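Local coordinates for plasmid Partition par B protein (Enterobacteria phage P1, PDB 1ZX4), which controls plasmid partitioning by recognising the cis-acting partition sites, seen here as the C-terminal portion of the protein on DNA, at residues 45-50 with 67-72. Numbering follows the deposited sequence.
Sequences LQAASA and SDYKTL. With nucleotides of chain A.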
ATOM      1  N   LEU C  45     -17.770   3.512  36.508  1.00 66.91           N
ATOM      2  CA  LEU C  45     -16.354   3.329  36.159  1.00 63.60           C
ATOM      3  C   LEU C  45     -16.307   2.265  35.065  1.00 66.51           C
ATOM      4  O   LEU C  45     -15.645   2.433  34.027  1.00 69.26           O
ATOM      5  CB  LEU C  45     -15.527   2.885  37.372  1.00 56.33           C
ATOM      6  CG  LEU C  45     -15.483   3.858  38.554  1.00 56.48           C
ATOM      7  CD1 LEU C  45     -15.054   3.064  39.761  1.00 58.49           C
ATOM      8  CD2 LEU C  45     -14.545   5.041  38.333  1.00 49.76           C
ATOM      9  N   GLN C  46     -17.039   1.177  35.280  1.00 68.26           N
ATOM     10  CA  GLN C  46     -17.076   0.113  34.287  1.00 70.81           C
ATOM     11  C   GLN C  46     -17.257   0.742  32.911  1.00 74.97           C
ATOM     12  O   GLN C  46     -16.586   0.351  31.960  1.00 78.32           O
ATOM     13  CB  GLN C  46     -18.217  -0.844  34.575  1.00 65.67           C
ATOM     14  CG  GLN C  46     -17.965  -2.225  34.049  1.00 73.61           C
ATOM     15  CD  GLN C  46     -18.758  -3.274  34.831  1.00 83.36           C
ATOM     16  OE1 GLN C  46     -18.852  -3.196  36.058  1.00 83.76           O
ATOM     17  NE2 GLN C  46     -19.318  -4.264  34.126  1.00 84.45           N
ATOM     18  N   ALA C  47     -18.148   1.731  32.820  1.00 76.75           N
ATOM     19  CA  ALA C  47     -18.411   2.429  31.566  1.00 77.45           C
ATOM     20  C   ALA C  47     -17.294   3.387  31.216  1.00 80.12           C
ATOM     21  O   ALA C  47     -16.855   3.429  30.075  1.00 81.79           O
ATOM     22  CB  ALA C  47     -19.709   3.193  31.656  1.00 81.56           C
ATOM     23  N   ALA C  48     -16.839   4.163  32.198  1.00 82.23           N
ATOM     24  CA  ALA C  48     -15.776   5.142  31.979  1.00 84.19           C
ATOM     25  C   ALA C  48     -14.479   4.471  31.552  1.00 84.55           C
ATOM     26  O   ALA C  48     -13.464   5.140  31.350  1.00 84.24           O
ATOM     27  CB  ALA C  48     -15.551   5.975  33.246  1.00 85.55           C
ATOM     28  N   SER C  49     -14.531   3.148  31.411  1.00 83.39           N
ATOM     29  CA  SER C  49     -13.375   2.361  31.000  1.00 84.20           C
ATOM     30  C   SER C  49     -13.492   1.935  29.547  1.00 85.27           C
ATOM     31  O   SER C  49     -12.518   1.508  28.951  1.00 86.39           O
ATOM     32  CB  SER C  49     -13.268   1.092  31.832  1.00 84.91           C
ATOM     33  OG  SER C  49     -13.839   0.003  31.117  1.00 87.61           O
ATOM     34  N   ALA C  50     -14.691   2.021  28.988  1.00 87.65           N
ATOM     35  CA  ALA C  50     -14.918   1.611  27.610  1.00 86.00           C
ATOM     36  C   ALA C  50     -13.904   2.236  26.664  1.00 85.22           C
ATOM     37  O   ALA C  50     -13.632   3.430  26.734  1.00 84.80           O
ATOM     38  CB  ALA C  50     -16.325   1.972  27.189  1.00 86.70           C
ATOM     39  N   SER C  67     -24.814  -1.597  29.335  1.00 97.18           N
ATOM     40  CA  SER C  67     -24.616  -2.998  28.941  1.00 95.93           C
ATOM     41  C   SER C  67     -23.864  -3.077  27.620  1.00 95.10           C
ATOM     42  O   SER C  67     -23.089  -4.010  27.368  1.00 90.67           O
ATOM     43  CB  SER C  67     -25.952  -3.737  28.834  1.00 98.88           C
ATOM     44  OG  SER C  67     -25.872  -5.026  29.441  1.00 99.96           O
ATOM     45  N   ASP C  68     -24.054  -2.033  26.822  1.00 96.55           N
ATOM     46  CA  ASP C  68     -23.437  -1.956  25.510  1.00 96.00           C
ATOM     47  C   ASP C  68     -21.983  -1.736  25.805  1.00 93.32           C
ATOM     48  O   ASP C  68     -21.115  -2.499  25.391  1.00 92.50           O
ATOM     49  CB  ASP C  68     -24.030  -0.781  24.729  1.00102.12           C
ATOM     50  CG  ASP C  68     -25.523  -0.923  24.526  1.00107.56           C
ATOM     51  OD1 ASP C  68     -25.940  -2.088  24.311  1.00106.35           O
ATOM     52  OD2 ASP C  68     -26.256   0.104  24.567  1.00107.68           O
ATOM     53  N   TYR C  69     -21.741  -0.687  26.582  1.00 90.58           N
ATOM     54  CA  TYR C  69     -20.394  -0.336  27.021  1.00 84.92           C
ATOM     55  C   TYR C  69     -19.692  -1.576  27.575  1.00 86.69           C
ATOM     56  O   TYR C  69     -18.561  -1.879  27.221  1.00 89.71           O
ATOM     57  CB  TYR C  69     -20.440   0.687  28.140  1.00 78.17           C
ATOM     58  CG  TYR C  69     -20.650   2.114  27.738  1.00 74.83           C
ATOM     59  CD1 TYR C  69     -19.613   2.867  27.221  1.00 75.17           C
ATOM     60  CD2 TYR C  69     -21.853   2.747  27.986  1.00 77.22           C
ATOM     61  CE1 TYR C  69     -19.758   4.238  26.975  1.00 76.64           C
ATOM     62  CE2 TYR C  69     -22.017   4.116  27.736  1.00 79.90           C
ATOM     63  CZ  TYR C  69     -20.958   4.865  27.236  1.00 76.79           C
ATOM     64  OH  TYR C  69     -21.074   6.242  27.049  1.00 70.41           O
ATOM     65  N   LYS C  70     -20.370  -2.274  28.474  1.00 89.07           N
ATOM     66  CA  LYS C  70     -19.841  -3.487  29.067  1.00 93.26           C
ATOM     67  C   LYS C  70     -19.296  -4.424  27.980  1.00 95.76           C
ATOM     68  O   LYS C  70     -18.255  -5.049  28.179  1.00 96.74           O
ATOM     69  CB  LYS C  70     -20.938  -4.205  29.842  1.00 98.02           C
ATOM     70  CG  LYS C  70     -20.423  -5.097  30.958  1.00104.94           C
ATOM     71  CD  LYS C  70     -21.377  -6.270  31.233  1.00111.62           C
ATOM     72  CE  LYS C  70     -22.840  -5.834  31.409  1.00113.15           C
ATOM     73  NZ  LYS C  70     -23.747  -7.009  31.607  1.00113.50           N
ATOM     74  N   THR C  71     -20.004  -4.525  26.846  1.00 98.40           N
ATOM     75  CA  THR C  71     -19.583  -5.378  25.715  1.00 98.17           C
ATOM     76  C   THR C  71     -18.666  -4.588  24.771  1.00 96.75           C
ATOM     77  O   THR C  71     -17.951  -5.170  23.958  1.00 96.69           O
ATOM     78  CB  THR C  71     -20.791  -5.925  24.865  1.00 98.93           C
ATOM     79  OG1 THR C  71     -20.969  -5.115  23.693  1.00 97.52           O
ATOM     80  CG2 THR C  71     -22.090  -5.915  25.678  1.00101.59           C
ATOM     81  N   LEU C  72     -18.713  -3.263  24.871  1.00 92.46           N
ATOM     82  CA  LEU C  72     -17.876  -2.400  24.062  1.00 88.35           C
ATOM     83  C   LEU C  72     -16.508  -2.449  24.736  1.00 90.49           C
ATOM     84  O   LEU C  72     -15.483  -2.642  24.086  1.00 88.90           O
ATOM     85  CB  LEU C  72     -18.426  -0.979  24.093  1.00 86.13           C
ATOM     86  CG  LEU C  72     -17.694   0.024  23.212  1.00 85.56           C
ATOM     87  CD1 LEU C  72     -17.982  -0.316  21.771  1.00 87.96           C
ATOM     88  CD2 LEU C  72     -18.151   1.431  23.512  1.00 84.04           C
TER
ATOM     89  P    DT A   6     -19.482  -7.644  36.768  1.00 79.10           P
ATOM     90  OP1  DT A   6     -18.846  -8.319  35.608  1.00 67.89           O
ATOM     91  OP2  DT A   6     -19.891  -6.222  36.664  1.00 81.29           O
ATOM     92  O5'  DT A   6     -20.710  -8.534  37.225  1.00 73.46           O
ATOM     93  C5'  DT A   6     -20.462  -9.849  37.661  1.00 74.48           C
ATOM     94  C4'  DT A   6     -21.721 -10.468  38.203  1.00 74.60           C
ATOM     95  O4'  DT A   6     -22.139  -9.744  39.378  1.00 73.19           O
ATOM     96  C3'  DT A   6     -22.911 -10.470  37.253  1.00 71.39           C
ATOM     97  O3'  DT A   6     -23.551 -11.736  37.388  1.00 82.24           O
ATOM     98  C2'  DT A   6     -23.777  -9.337  37.775  1.00 68.85           C
ATOM     99  C1'  DT A   6     -23.495  -9.351  39.259  1.00 59.02           C
ATOM    100  N1   DT A   6     -23.640  -8.063  39.983  1.00 50.43           N
ATOM    101  C2   DT A   6     -24.436  -8.050  41.116  1.00 52.62           C
ATOM    102  O2   DT A   6     -25.095  -9.018  41.481  1.00 59.79           O
ATOM    103  N3   DT A   6     -24.443  -6.857  41.806  1.00 47.31           N
ATOM    104  C4   DT A   6     -23.788  -5.692  41.462  1.00 51.70           C
ATOM    105  O4   DT A   6     -23.887  -4.682  42.178  1.00 53.42           O
ATOM    106  C5   DT A   6     -23.017  -5.761  40.239  1.00 52.63           C
ATOM    107  C7   DT A   6     -22.304  -4.528  39.777  1.00 52.02           C
ATOM    108  C6   DT A   6     -22.978  -6.930  39.569  1.00 47.43           C
TER
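Tyr69 lies against Ala47 and Ala50, the main apolar meeting of helix 66-78 with the last turn of helix 38-48 and the loop beyond it. CG anti to the carbonyl carbon (chi1 -80°) lays one ring face against Ala47. Ala47 CB sits over that face, off centre toward the rim and 4.2 Å from Tyr69 CG. Ala50 CB comes to the ring edge instead, near its plane, with Tyr69 CD1 3.4 Å away. Ala47 O, 4.0 Å from Tyr69 CD1, accepts a hydrogen bond from Ala50 N and another from Arg11 of helix 10-22. In the same turn, Ser49 OG gives a hydrogen bond to Gln46 O (2.9 Å). Lys70 follows on the DNA side. Its aliphatic part runs beside the Gln46 side chain in the same direction, and Lys70 CG lies 3.5 Å from Gln46 NE2. That amide nitrogen also gives a bent hydrogen bond to the thymidine phosphate of chain A, NE2 to DT6 OP2 3.3 Å with an N-H...O angle of 141°. Lys70 NZ is hydrogen-bonded to a citrate, probably from the crystallisation liquor. At Leu72, CD2 reaches Ala50 CB at 4.1 Å, and the leucine also touches Leu54 and Val55 of helix 52-55. Gln46 and Ala47 belong to the helix-turn-helix motif, which this contact joins to helix 66-78. Across this junction the chemistry is divided: small methyls against an aromatic ring and a leucine hold helix 66-78 against that turn and loop by apolar packing, while the Gln46 amide is directed to a DNA phosphate, a bond that does not depend on base identity.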